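Local coordinates for angiopoietin-related protein 3 (Homo sapiens, PDB 6EUA) that raises plasma triglycerides by inhibiting lipoprotein lipase, and through the fibrinogen-like domain described here mediates endothelial cell adhesion, at residues 14-19 and 39-44; 33-38 and 84-89; 102-105 and 109-112; 167-172 and 214-219. One frame throughout, in Å; residues are numbered along the deposited sequence.

Contact 1: residues 14-19 and 39-44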
loop_
_atom_site.group_PDB
_atom_site.type_symbol
_atom_site.label_atom_id
_atom_site.label_comp_id
_atom_site.label_asym_id
_atom_site.label_seq_id
_atom_site.Cartn_x
_atom_site.Cartn_y
_atom_site.Cartn_z
ATOM N N THR A 14 -2.601 -9.379 16.602
ATOM C CA THR A 14 -2.094 -9.162 17.952
ATOM C C THR A 14 -0.769 -9.883 18.150
ATOM O O THR A 14 0.159 -9.347 18.777
ATOM C CB THR A 14 -3.125 -9.632 18.980
ATOM O OG1 THR A 14 -4.280 -8.796 18.901
ATOM C CG2 THR A 14 -2.564 -9.610 20.406
ATOM N N THR A 15 -0.649 -11.100 17.613
ATOM C CA THR A 15 0.618 -11.802 17.753
ATOM C C THR A 15 1.674 -11.218 16.810
ATOM O O THR A 15 2.873 -11.273 17.090
ATOM C CB THR A 15 0.423 -13.285 17.489
ATOM O OG1 THR A 15 0.578 -13.550 16.103
ATOM C CG2 THR A 15 -0.985 -13.730 17.892
ATOM N N ILE A 16 1.254 -10.666 15.673
ATOM C CA ILE A 16 2.193 -9.921 14.842
ATOM C C ILE A 16 2.751 -8.735 15.620
ATOM O O ILE A 16 3.966 -8.507 15.641
ATOM C CB ILE A 16 1.514 -9.489 13.526
ATOM C CG1 ILE A 16 1.447 -10.678 12.579
ATOM C CG2 ILE A 16 2.260 -8.322 12.885
ATOM C CD1 ILE A 16 0.614 -10.453 11.383
ATOM N N TYR A 17 1.872 -7.967 16.277
ATOM C CA TYR A 17 2.323 -6.852 17.101
ATOM C C TYR A 17 3.246 -7.331 18.212
ATOM O O TYR A 17 4.361 -6.822 18.366
ATOM C CB TYR A 17 1.118 -6.099 17.667
ATOM C CG TYR A 17 1.479 -4.869 18.463
ATOM C CD1 TYR A 17 1.753 -4.966 19.819
ATOM C CD2 TYR A 17 1.532 -3.605 17.867
ATOM C CE1 TYR A 17 2.076 -3.855 20.558
ATOM C CE2 TYR A 17 1.860 -2.477 18.611
ATOM C CZ TYR A 17 2.125 -2.617 19.960
ATOM O OH TYR A 17 2.454 -1.517 20.714
ATOM N N ASN A 18 2.818 -8.334 18.979
ATOM C CA ASN A 18 3.644 -8.788 20.099
ATOM C C ASN A 18 5.001 -9.318 19.657
ATOM O O ASN A 18 5.938 -9.316 20.459
ATOM C CB ASN A 18 2.907 -9.851 20.931
ATOM C CG ASN A 18 1.605 -9.334 21.498
ATOM O OD1 ASN A 18 1.394 -8.122 21.579
ATOM N ND2 ASN A 18 0.732 -10.243 21.915
ATOM N N ARG A 19 5.141 -9.737 18.404
ATOM C CA ARG A 19 6.426 -10.167 17.873
ATOM C C ARG A 19 7.272 -9.015 17.331
ATOM O O ARG A 19 8.299 -9.269 16.692
ATOM C CB ARG A 19 6.214 -11.205 16.774
ATOM C CG ARG A 19 5.774 -12.552 17.287
ATOM C CD ARG A 19 5.992 -13.632 16.251
ATOM N NE ARG A 19 5.205 -14.820 16.560
ATOM C CZ ARG A 19 5.106 -15.877 15.761
ATOM N NH1 ARG A 19 5.749 -15.888 14.599
ATOM N NH2 ARG A 19 4.362 -16.919 16.122
ATOM N N VAL A 39 -3.828 -9.995 5.681
ATOM C CA VAL A 39 -4.714 -9.054 6.342
ATOM C C VAL A 39 -4.016 -7.706 6.399
ATOM O O VAL A 39 -2.796 -7.599 6.235
ATOM C CB VAL A 39 -5.099 -9.510 7.766
ATOM C CG1 VAL A 39 -5.989 -10.740 7.718
ATOM C CG2 VAL A 39 -3.839 -9.733 8.644
ATOM N N TYR A 40 -4.812 -6.666 6.629
ATOM C CA TYR A 40 -4.282 -5.363 7.013
ATOM C C TYR A 40 -4.332 -5.275 8.535
ATOM O O TYR A 40 -5.412 -5.387 9.130
ATOM C CB TYR A 40 -5.057 -4.210 6.369
ATOM C CG TYR A 40 -4.367 -2.890 6.589
ATOM C CD1 TYR A 40 -4.610 -2.135 7.733
ATOM C CD2 TYR A 40 -3.443 -2.413 5.669
ATOM C CE1 TYR A 40 -3.945 -0.930 7.946
ATOM C CE2 TYR A 40 -2.783 -1.212 5.870
ATOM C CZ TYR A 40 -3.039 -0.479 7.006
ATOM O OH TYR A 40 -2.374 0.705 7.206
ATOM N N CYS A 41 -3.162 -5.137 9.165
ATOM C CA CYS A 41 -3.091 -4.956 10.611
ATOM C C CYS A 41 -3.063 -3.460 10.884
ATOM O O CYS A 41 -2.227 -2.741 10.330
ATOM C CB CYS A 41 -1.863 -5.641 11.219
ATOM S SG CYS A 41 -1.860 -7.477 11.134
ATOM N N ASP A 42 -3.966 -2.999 11.738
ATOM C CA ASP A 42 -4.147 -1.577 11.998
ATOM C C ASP A 42 -3.925 -1.329 13.483
ATOM O O ASP A 42 -4.738 -1.742 14.317
ATOM C CB ASP A 42 -5.538 -1.126 11.556
ATOM C CG ASP A 42 -5.608 0.360 11.241
ATOM O OD1 ASP A 42 -4.568 1.056 11.328
ATOM O OD2 ASP A 42 -6.722 0.824 10.903
ATOM N N VAL A 43 -2.815 -0.674 13.801
ATOM C CA VAL A 43 -2.457 -0.326 15.170
ATOM C C VAL A 43 -3.061 1.035 15.456
ATOM O O VAL A 43 -2.814 2.000 14.725
ATOM C CB VAL A 43 -0.932 -0.308 15.360
ATOM C CG1 VAL A 43 -0.551 0.011 16.807
ATOM C CG2 VAL A 43 -0.342 -1.638 14.915
ATOM N N ILE A 44 -3.890 1.102 16.491
ATOM C CA ILE A 44 -4.555 2.335 16.890
ATOM C C ILE A 44 -4.200 2.592 18.343
ATOM O O ILE A 44 -4.547 1.796 19.224
ATOM C CB ILE A 44 -6.070 2.265 16.665
ATOM C CG1 ILE A 44 -6.336 1.899 15.207
ATOM C CG2 ILE A 44 -6.749 3.583 17.000
ATOM C CD1 ILE A 44 -7.757 1.540 14.955
#
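Tyr17 brings the CD2-CE2 side of its ring against the two methyls of Val43, the two side chains crossing at about a right angle. Two ring carbons share the work: Tyr17 CE2 stands 3.9 Å from Val43 CG1, and Tyr17 CD2 meets Val43 CG2 at 4.0 Å. The methyl CG1 approaches the ring obliquely. The first torsion of the tyrosine (chi1 -176°) sends the ring away from its own backbone N and out from the helix to the strand; Val43 CG1 likewise stands opposite its backbone N (chi1 -178°), which turns both methyls to the ring. One helical step earlier, Ile16 sends the end of its longer branch to the sulfur of Cys41, with Ile16 CD1 and Cys41 SG 3.9 Å apart. That sulfur is tied to Cys13 in a disulfide, which staples the short N-terminal helix 13-18 of the fibrinogen C-terminal domain to strand 37-44 of its main sheet. The apolar contacts thus lie beside a covalent link, and Ile16, Tyr17, Cys41 and Val43 all point into the seam between helix and strand. The tyrosine ring is also stacked with His22, while Ile16 reaches Tyr27 and Ile29 of the adjoining strand 25-29. From the other side of strand 37-44, Asp42 forms salt bridges to Lys215 and to Arg75 of the second subunit.

Contact 2: residues 33-38 and 84-89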
loop_
_atom_site.group_PDB
_atom_site.type_symbol
_atom_site.label_atom_id
_atom_site.label_comp_id
_atom_site.label_asym_id
_atom_site.label_seq_id
_atom_site.Cartn_x
_atom_site.Cartn_y
_atom_site.Cartn_z
ATOM N N ASN A 33 -6.095 -24.289 11.779
ATOM C CA ASN A 33 -6.883 -25.083 10.828
ATOM C C ASN A 33 -7.231 -24.301 9.563
ATOM O O ASN A 33 -8.299 -24.492 8.978
ATOM C CB ASN A 33 -8.156 -25.624 11.482
ATOM C CG ASN A 33 -7.876 -26.346 12.780
ATOM O OD1 ASN A 33 -6.781 -26.870 12.988
ATOM N ND2 ASN A 33 -8.867 -26.382 13.665
ATOM N N SER A 34 -6.331 -23.435 9.110
ATOM C CA SER A 34 -6.642 -22.533 8.014
ATOM C C SER A 34 -5.448 -22.414 7.079
ATOM O O SER A 34 -4.306 -22.675 7.456
ATOM C CB SER A 34 -7.042 -21.137 8.531
ATOM O OG SER A 34 -7.176 -20.197 7.468
ATOM N N GLN A 35 -5.737 -22.010 5.848
ATOM C CA GLN A 35 -4.726 -21.589 4.889
ATOM C C GLN A 35 -4.142 -20.225 5.273
ATOM O O GLN A 35 -4.763 -19.432 5.990
ATOM C CB GLN A 35 -5.361 -21.529 3.508
ATOM C CG GLN A 35 -6.791 -20.977 3.609
ATOM C CD GLN A 35 -7.303 -20.339 2.340
ATOM O OE1 GLN A 35 -7.710 -21.032 1.408
ATOM N NE2 GLN A 35 -7.329 -19.012 2.310
ATOM N N VAL A 36 -2.923 -19.960 4.786
ATOM C CA VAL A 36 -2.321 -18.636 4.905
ATOM C C VAL A 36 -3.151 -17.641 4.109
ATOM O O VAL A 36 -3.594 -17.931 2.991
ATOM C CB VAL A 36 -0.868 -18.641 4.388
ATOM C CG1 VAL A 36 -0.311 -17.222 4.374
ATOM C CG2 VAL A 36 0.017 -19.586 5.198
ATOM N N PHE A 37 -3.390 -16.469 4.688
ATOM C CA PHE A 37 -3.981 -15.375 3.935
ATOM C C PHE A 37 -3.480 -14.050 4.506
ATOM O O PHE A 37 -2.917 -13.994 5.602
ATOM C CB PHE A 37 -5.518 -15.456 3.915
ATOM C CG PHE A 37 -6.176 -15.354 5.269
ATOM C CD1 PHE A 37 -6.519 -14.125 5.796
ATOM C CD2 PHE A 37 -6.517 -16.494 5.977
ATOM C CE1 PHE A 37 -7.145 -14.026 7.049
ATOM C CE2 PHE A 37 -7.167 -16.416 7.225
ATOM C CZ PHE A 37 -7.477 -15.182 7.757
ATOM N N HIS A 38 -3.686 -12.981 3.741
ATOM C CA HIS A 38 -3.146 -11.674 4.085
ATOM C C HIS A 38 -4.223 -10.789 4.682
ATOM O O HIS A 38 -5.374 -10.808 4.235
ATOM C CB HIS A 38 -2.531 -10.987 2.865
ATOM C CG HIS A 38 -1.322 -11.690 2.351
ATOM N ND1 HIS A 38 -0.039 -11.252 2.605
ATOM C CD2 HIS A 38 -1.196 -12.839 1.646
ATOM C CE1 HIS A 38 0.824 -12.089 2.055
ATOM N NE2 HIS A 38 0.149 -13.058 1.463
ATOM N N LEU A 84 -16.151 -13.581 5.238
ATOM C CA LEU A 84 -16.729 -14.158 6.453
ATOM C C LEU A 84 -15.976 -15.412 6.884
ATOM O O LEU A 84 -15.714 -15.613 8.080
ATOM C CB LEU A 84 -18.213 -14.465 6.242
ATOM C CG LEU A 84 -19.097 -13.213 6.217
ATOM C CD1 LEU A 84 -20.532 -13.492 5.708
ATOM C CD2 LEU A 84 -19.133 -12.568 7.598
ATOM N N GLU A 85 -15.601 -16.260 5.923
ATOM C CA GLU A 85 -14.848 -17.452 6.281
ATOM C C GLU A 85 -13.508 -17.084 6.910
ATOM O O GLU A 85 -13.084 -17.701 7.896
ATOM C CB GLU A 85 -14.662 -18.345 5.055
ATOM C CG GLU A 85 -15.251 -19.745 5.235
ATOM C CD GLU A 85 -15.334 -20.179 6.703
ATOM O OE1 GLU A 85 -14.264 -20.319 7.355
ATOM O OE2 GLU A 85 -16.470 -20.382 7.198
ATOM N N LYS A 86 -12.848 -16.061 6.386
ATOM C CA LYS A 86 -11.584 -15.646 6.978
ATOM C C LYS A 86 -11.792 -14.999 8.346
ATOM O O LYS A 86 -11.021 -15.259 9.281
ATOM C CB LYS A 86 -10.853 -14.713 6.020
ATOM C CG LYS A 86 -10.226 -15.457 4.839
ATOM C CD LYS A 86 -9.477 -14.496 3.932
ATOM C CE LYS A 86 -8.915 -15.202 2.709
ATOM N NZ LYS A 86 -9.965 -15.921 1.984
ATOM N N ILE A 87 -12.848 -14.187 8.502
ATOM C CA ILE A 87 -13.115 -13.576 9.807
ATOM C C ILE A 87 -13.393 -14.653 10.843
ATOM O O ILE A 87 -12.893 -14.591 11.974
ATOM C CB ILE A 87 -14.281 -12.572 9.729
ATOM C CG1 ILE A 87 -13.906 -11.390 8.856
ATOM C CG2 ILE A 87 -14.661 -12.075 11.126
ATOM C CD1 ILE A 87 -15.088 -10.832 8.092
ATOM N N TYR A 88 -14.201 -15.658 10.474
ATOM C CA TYR A 88 -14.514 -16.721 11.421
ATOM C C TYR A 88 -13.270 -17.530 11.754
ATOM O O TYR A 88 -13.111 -17.965 12.902
ATOM C CB TYR A 88 -15.636 -17.634 10.891
ATOM C CG TYR A 88 -16.015 -18.705 11.893
ATOM C CD1 TYR A 88 -16.811 -18.401 12.988
ATOM C CD2 TYR A 88 -15.539 -20.009 11.771
ATOM C CE1 TYR A 88 -17.134 -19.360 13.934
ATOM C CE2 TYR A 88 -15.862 -20.985 12.715
ATOM C CZ TYR A 88 -16.664 -20.649 13.796
ATOM O OH TYR A 88 -17.002 -21.591 14.745
ATOM N N SER A 89 -12.368 -17.716 10.777
ATOM C CA SER A 89 -11.107 -18.401 11.053
ATOM C C SER A 89 -10.327 -17.693 12.153
ATOM O O SER A 89 -9.664 -18.334 12.978
ATOM C CB SER A 89 -10.262 -18.476 9.782
ATOM O OG SER A 89 -10.703 -19.527 8.960
HETATM O O HOH W 1 -9.886 -19.032 6.214
#
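Lys86 stretches its aliphatic chain over one face of the Phe37 ring, the two side chains running antiparallel with the root of the lysine over the far end of the ring. The closest approach is Lys86 CD to Phe37 CD1, 3.5 Å, and the same methylene makes a CH-pi contact, with CD 3.8 Å from the ring centroid and 22° off its normal. Lys86 CB already lies over Phe37 CZ, and from there the extended chain follows the ring until CE reaches Phe37 CB at 3.6 Å; only at chi4 (55°) does it bend. The ammonium thereby leaves the ring, its cation-pi attraction weak at most, to bond to the carbonyls of Tyr71 and of Gly20 of the third subunit. Phe37 holds CG between its backbone N and carbonyl carbon (chi1 62°), which points the ring toward the helix. With an alanine at Phe37, the lysine methylenes would probably lose the ring they lie on, and a gap would open beside the helix.

One turn on along the helix, Ser89 is joined through a water to Ser34 of the loop before the strand; the water donates to Ser34 OG at 3.2 Å and lies 2.9 Å from Ser89 OG. Ser34 OG itself donates to Gln35 O at 2.9 Å, on a lone pair in the carbonyl plane. The contact seats helix 84-91 against the start of strand 37-44, where Phe37 also packs on Ile29 of strand 25-29 and His38 meets Tyr27 of the third subunit edge-to-face.

Contact 3: residues 102-105 and 109-112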
loop_
_atom_site.group_PDB
_atom_site.type_symbol
_atom_site.label_atom_id
_atom_site.label_comp_id
_atom_site.label_asym_id
_atom_site.label_seq_id
_atom_site.Cartn_x
_atom_site.Cartn_y
_atom_site.Cartn_z
ATOM N N LEU A 102 -16.184 5.510 12.104
ATOM C CA LEU A 102 -16.879 6.234 11.063
ATOM C C LEU A 102 -16.266 7.619 10.960
ATOM O O LEU A 102 -15.872 8.216 11.967
ATOM C CB LEU A 102 -18.383 6.325 11.359
ATOM C CG LEU A 102 -19.103 5.054 11.820
ATOM C CD1 LEU A 102 -20.470 5.426 12.405
ATOM C CD2 LEU A 102 -19.264 4.075 10.673
ATOM N N GLU A 103 -16.177 8.125 9.742
ATOM C CA GLU A 103 -15.773 9.499 9.504
ATOM C C GLU A 103 -16.858 10.125 8.645
ATOM O O GLU A 103 -17.265 9.538 7.638
ATOM C CB GLU A 103 -14.396 9.554 8.831
ATOM C CG GLU A 103 -14.149 10.777 7.980
ATOM C CD GLU A 103 -12.751 10.795 7.375
ATOM O OE1 GLU A 103 -11.797 11.187 8.082
ATOM O OE2 GLU A 103 -12.610 10.409 6.194
ATOM N N ASP A 104 -17.364 11.280 9.066
ATOM C CA ASP A 104 -18.442 11.923 8.332
ATOM C C ASP A 104 -17.843 12.803 7.235
ATOM O O ASP A 104 -16.628 12.821 7.020
ATOM C CB ASP A 104 -19.345 12.694 9.288
ATOM C CG ASP A 104 -18.591 13.723 10.108
ATOM O OD1 ASP A 104 -18.018 14.659 9.507
ATOM O OD2 ASP A 104 -18.592 13.606 11.353
ATOM N N TRP A 105 -18.694 13.536 6.512
ATOM C CA TRP A 105 -18.201 14.420 5.461
ATOM C C TRP A 105 -17.512 15.658 6.020
ATOM O O TRP A 105 -16.630 16.209 5.355
ATOM C CB TRP A 105 -19.346 14.797 4.511
ATOM C CG TRP A 105 -19.829 13.576 3.794
ATOM C CD1 TRP A 105 -20.769 12.689 4.237
ATOM C CD2 TRP A 105 -19.353 13.064 2.540
ATOM N NE1 TRP A 105 -20.922 11.666 3.331
ATOM C CE2 TRP A 105 -20.066 11.869 2.281
ATOM C CE3 TRP A 105 -18.402 13.497 1.609
ATOM C CZ2 TRP A 105 -19.858 11.107 1.130
ATOM C CZ3 TRP A 105 -18.196 12.737 0.465
ATOM C CH2 TRP A 105 -18.923 11.554 0.237
ATOM N N LYS A 109 -14.485 12.240 13.436
ATOM C CA LYS A 109 -14.294 10.814 13.651
ATOM C C LYS A 109 -15.160 10.335 14.807
ATOM O O LYS A 109 -15.128 10.916 15.897
ATOM C CB LYS A 109 -12.826 10.498 13.936
ATOM C CG LYS A 109 -11.904 10.768 12.765
ATOM C CD LYS A 109 -10.568 10.058 12.937
ATOM C CE LYS A 109 -9.623 10.853 13.843
ATOM N NZ LYS A 109 -9.879 10.642 15.303
ATOM N N HIS A 110 -15.917 9.271 14.565
ATOM C CA HIS A 110 -16.700 8.584 15.583
ATOM C C HIS A 110 -16.241 7.135 15.674
ATOM O O HIS A 110 -15.881 6.528 14.664
ATOM C CB HIS A 110 -18.197 8.628 15.251
ATOM C CG HIS A 110 -18.730 10.010 15.050
ATOM N ND1 HIS A 110 -18.876 10.579 13.801
ATOM C CD2 HIS A 110 -19.154 10.940 15.938
ATOM C CE1 HIS A 110 -19.371 11.798 13.931
ATOM N NE2 HIS A 110 -19.548 12.041 15.218
ATOM N N TYR A 111 -16.261 6.573 16.881
ATOM C CA TYR A 111 -15.951 5.163 17.071
ATOM C C TYR A 111 -16.934 4.551 18.054
ATOM O O TYR A 111 -17.531 5.242 18.887
ATOM C CB TYR A 111 -14.518 4.945 17.582
ATOM C CG TYR A 111 -14.375 5.204 19.067
ATOM C CD1 TYR A 111 -14.379 4.158 19.987
ATOM C CD2 TYR A 111 -14.259 6.503 19.554
ATOM C CE1 TYR A 111 -14.262 4.402 21.347
ATOM C CE2 TYR A 111 -14.144 6.753 20.911
ATOM C CZ TYR A 111 -14.146 5.699 21.801
ATOM O OH TYR A 111 -14.030 5.937 23.151
ATOM N N ILE A 112 -17.083 3.233 17.956
ATOM C CA ILE A 112 -17.831 2.475 18.949
ATOM C C ILE A 112 -17.253 1.071 19.004
ATOM O O ILE A 112 -16.856 0.501 17.982
ATOM C CB ILE A 112 -19.349 2.488 18.647
ATOM C CG1 ILE A 112 -20.118 1.621 19.647
ATOM C CG2 ILE A 112 -19.637 2.121 17.206
ATOM C CD1 ILE A 112 -21.644 1.795 19.550
#
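The backbone nitrogen of Leu102 donates to His110 O at 2.8 Å, and the bond is returned from His110 N to Leu102 O over the same 2.8 Å. Both are nearly straight, the second almost linear with 175° at the hydrogen. This reciprocal pair makes Leu102 and His110 an antiparallel hydrogen-bonded pair, while Glu103 and Lys109 form the non-hydrogen-bonded pair next to it. Beside the returned bond, Lys109 CA also faces Leu102 O, 3.5 Å away, as a CA-H...O contact. Together they close the beta hairpin of strands 96-104 and 109-118 in the main sheet of the fibrinogen C-terminal domain.

Beyond the last pair, Asp104 brings the end of its side chain back to the histidine. Its CG sits between the backbone N and the carbonyl carbon (chi1 57°), and this turns the carboxylate to the ring edge, where Asp104 OD2 comes within 3.2 Å of His110 CE1, near the ring plane. The carboxylate and imidazole planes stand 56° apart. The other oxygen, OD1, accepts from the backbone N of Asn108 and so fastens the aspartate to the turn. Tyr209 meets the His110 ring edge-to-face.

As modelled, Asp104 thus offers an oxygen to a ring carbon rather than to a ring nitrogen, and the buried His110 ND1 has no partner in the model. If the ring is placed correctly, the nearby carboxylate would probably favour some positive character on the imidazole, without a salt bridge.

Contact 4: residues 167-172 and 214-219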
loop_
_atom_site.group_PDB
_atom_site.type_symbol
_atom_site.label_atom_id
_atom_site.label_comp_id
_atom_site.label_asym_id
_atom_site.label_seq_id
_atom_site.Cartn_x
_atom_site.Cartn_y
_atom_site.Cartn_z
ATOM N N GLY A 167 -25.911 -4.938 -0.591
ATOM C CA GLY A 167 -24.763 -5.285 0.221
ATOM C C GLY A 167 -25.056 -6.406 1.205
ATOM O O GLY A 167 -26.200 -6.827 1.416
ATOM N N GLY A 168 -23.979 -6.909 1.806
ATOM C CA GLY A 168 -24.063 -7.987 2.781
ATOM C C GLY A 168 -23.899 -7.451 4.193
ATOM O O GLY A 168 -22.929 -6.756 4.494
ATOM N N TRP A 169 -24.852 -7.800 5.062
ATOM C CA TRP A 169 -24.904 -7.228 6.404
ATOM C C TRP A 169 -25.659 -8.157 7.343
ATOM O O TRP A 169 -26.376 -9.064 6.912
ATOM C CB TRP A 169 -25.567 -5.838 6.407
ATOM C CG TRP A 169 -25.259 -5.015 7.634
ATOM C CD1 TRP A 169 -26.159 -4.507 8.563
ATOM C CD2 TRP A 169 -23.961 -4.597 8.069
ATOM N NE1 TRP A 169 -25.481 -3.811 9.536
ATOM C CE2 TRP A 169 -24.135 -3.847 9.253
ATOM C CE3 TRP A 169 -22.659 -4.783 7.569
ATOM C CZ2 TRP A 169 -23.056 -3.288 9.946
ATOM C CZ3 TRP A 169 -21.586 -4.209 8.252
ATOM C CH2 TRP A 169 -21.792 -3.480 9.428
ATOM N N TRP A 170 -25.496 -7.902 8.641
ATOM C CA TRP A 170 -26.157 -8.669 9.691
ATOM C C TRP A 170 -27.467 -7.985 10.073
ATOM O O TRP A 170 -27.494 -6.767 10.277
ATOM C CB TRP A 170 -25.252 -8.788 10.917
ATOM C CG TRP A 170 -23.989 -9.644 10.768
ATOM C CD1 TRP A 170 -23.890 -11.009 10.925
ATOM C CD2 TRP A 170 -22.662 -9.185 10.468
ATOM N NE1 TRP A 170 -22.588 -11.417 10.741
ATOM C CE2 TRP A 170 -21.813 -10.321 10.466
ATOM C CE3 TRP A 170 -22.106 -7.925 10.207
ATOM C CZ2 TRP A 170 -20.444 -10.236 10.205
ATOM C CZ3 TRP A 170 -20.739 -7.835 9.960
ATOM C CH2 TRP A 170 -19.925 -8.991 9.950
ATOM N N TRP A 171 -28.544 -8.764 10.181
ATOM C CA TRP A 171 -29.871 -8.185 10.349
ATOM C C TRP A 171 -30.657 -8.933 11.413
ATOM O O TRP A 171 -30.411 -10.106 11.695
ATOM C CB TRP A 171 -30.674 -8.195 9.037
ATOM C CG TRP A 171 -30.094 -7.287 7.976
ATOM C CD1 TRP A 171 -29.459 -7.668 6.820
ATOM C CD2 TRP A 171 -30.090 -5.851 7.976
ATOM N NE1 TRP A 171 -29.064 -6.558 6.107
ATOM C CE2 TRP A 171 -29.435 -5.432 6.794
ATOM C CE3 TRP A 171 -30.562 -4.879 8.868
ATOM C CZ2 TRP A 171 -29.244 -4.086 6.482
ATOM C CZ3 TRP A 171 -30.385 -3.540 8.547
ATOM C CH2 TRP A 171 -29.731 -3.157 7.364
ATOM N N HIS A 172 -31.610 -8.212 11.997
ATOM C CA HIS A 172 -32.665 -8.762 12.831
ATOM C C HIS A 172 -33.940 -8.028 12.432
ATOM O O HIS A 172 -33.888 -7.013 11.735
ATOM C CB HIS A 172 -32.321 -8.587 14.317
ATOM C CG HIS A 172 -33.474 -8.770 15.252
ATOM N ND1 HIS A 172 -33.674 -7.942 16.334
ATOM C CD2 HIS A 172 -34.431 -9.724 15.326
ATOM C CE1 HIS A 172 -34.739 -8.343 17.002
ATOM N NE2 HIS A 172 -35.224 -9.416 16.405
ATOM N N THR A 214 -15.602 4.185 6.346
ATOM C CA THR A 214 -15.805 3.264 7.454
ATOM C C THR A 214 -14.592 2.362 7.623
ATOM O O THR A 214 -13.900 2.039 6.655
ATOM C CB THR A 214 -17.068 2.359 7.255
ATOM O OG1 THR A 214 -16.872 1.457 6.144
ATOM C CG2 THR A 214 -18.318 3.211 7.022
ATOM N N LYS A 215 -14.356 1.947 8.867
ATOM C CA LYS A 215 -13.470 0.837 9.179
ATOM C C LYS A 215 -14.176 -0.065 10.173
ATOM O O LYS A 215 -14.832 0.418 11.099
ATOM C CB LYS A 215 -12.143 1.293 9.797
ATOM C CG LYS A 215 -11.132 1.912 8.834
ATOM C CD LYS A 215 -9.966 2.483 9.623
ATOM C CE LYS A 215 -8.954 3.191 8.737
ATOM N NZ LYS A 215 -7.575 3.105 9.290
ATOM N N MET A 216 -14.021 -1.371 9.996
ATOM C CA MET A 216 -14.409 -2.355 10.998
ATOM C C MET A 216 -13.164 -3.126 11.409
ATOM O O MET A 216 -12.446 -3.649 10.548
ATOM C CB MET A 216 -15.498 -3.287 10.459
ATOM C CG MET A 216 -16.683 -2.513 9.855
ATOM S SD MET A 216 -18.046 -3.575 9.327
ATOM C CE MET A 216 -18.503 -4.272 10.908
ATOM N N LEU A 217 -12.906 -3.186 12.720
ATOM C CA LEU A 217 -11.660 -3.722 13.259
ATOM C C LEU A 217 -11.936 -4.676 14.415
ATOM O O LEU A 217 -12.773 -4.385 15.270
ATOM C CB LEU A 217 -10.748 -2.589 13.753
ATOM C CG LEU A 217 -10.303 -1.619 12.653
ATOM C CD1 LEU A 217 -10.772 -0.206 12.962
ATOM C CD2 LEU A 217 -8.793 -1.689 12.461
ATOM N N ILE A 218 -11.189 -5.784 14.484
ATOM C CA ILE A 218 -11.373 -6.753 15.565
ATOM C C ILE A 218 -10.044 -7.076 16.235
ATOM O O ILE A 218 -8.971 -6.952 15.633
ATOM C CB ILE A 218 -12.044 -8.061 15.081
ATOM C CG1 ILE A 218 -11.085 -8.881 14.204
ATOM C CG2 ILE A 218 -13.346 -7.755 14.348
ATOM C CD1 ILE A 218 -11.721 -10.177 13.675
ATOM N N HIS A 219 -10.126 -7.500 17.498
ATOM C CA HIS A 219 -8.976 -8.068 18.196
ATOM C C HIS A 219 -9.481 -8.954 19.329
ATOM O O HIS A 219 -10.599 -8.749 19.816
ATOM C CB HIS A 219 -8.026 -6.968 18.710
ATOM C CG HIS A 219 -8.505 -6.221 19.920
ATOM N ND1 HIS A 219 -8.630 -6.800 21.166
ATOM C CD2 HIS A 219 -8.828 -4.915 20.084
ATOM C CE1 HIS A 219 -9.038 -5.891 22.035
ATOM N NE2 HIS A 219 -9.171 -4.740 21.403
#
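Trp169, following Gly167 and Gly168, is the first residue of the segment to reach Met216. The backbone angles of Gly167 would press any CB onto the preceding carbonyl O, so that only glycine fits comfortably. The far rim of the Trp169 six-membered ring then takes up the thioether: Trp169 CH2 is 3.7 Å from Met216 CE, and Met216 SD lies 3.8 Å from Trp169 CZ3. The sulfur is at the ring edge and in its plane, 4.9 Å from the centroid and 86° off the normal, which makes this a Met-aromatic contact. The indole swings away from its own backbone N (chi1 -161°), which brings its six-membered ring out to strand 213-220, and the methionine, bent at chi3 (63°), folds its methyl back beside the same rim. Were a leucine to stand in for Trp169, the sulfur and methyl of Met216 would be likely to lose the aromatic edge they lie against, opening a gap between the two strands.

Next in sequence, Trp170 lends its CZ3 to the methyl more loosely, 4.3 Å from Met216 CE, and its CE3 lies over one face of Trp169. Its NE1 is bonded to the carbonyl of Tyr125. Trp171 backs Trp169, whose CD1 rests over a face of the Trp171 indole.

Near the centre of the domain, the short strand 169-171 and the main sheet therefore meet through dispersion and sulfur-aromatic attraction, without any polar bond between the two segments.

All four contacts belong to one fibrinogen C-terminal domain and reach its main antiparallel sheet. Contacts 1 and 2 share strand 37-44, their centres about 16 Å apart, and their segments alternate along the chain; contacts 3 and 4 follow in series. The centre of contact 4 is about 3 Å from the centre of the chain, and it touches each of the others: Lys215 bridges to Asp42, Trp170 packs on Leu84, and Thr214 on Leu102, through neighbouring strands 96-104 and 213-220. Contacts 2 and 3, centres about 28 Å apart, lie on opposite sides of the chain's centre. Contacts 1 and 2 lie by the subunit interfaces, Lys215 also reaches the second subunit, and contact 3 touches no other chain of the assembly.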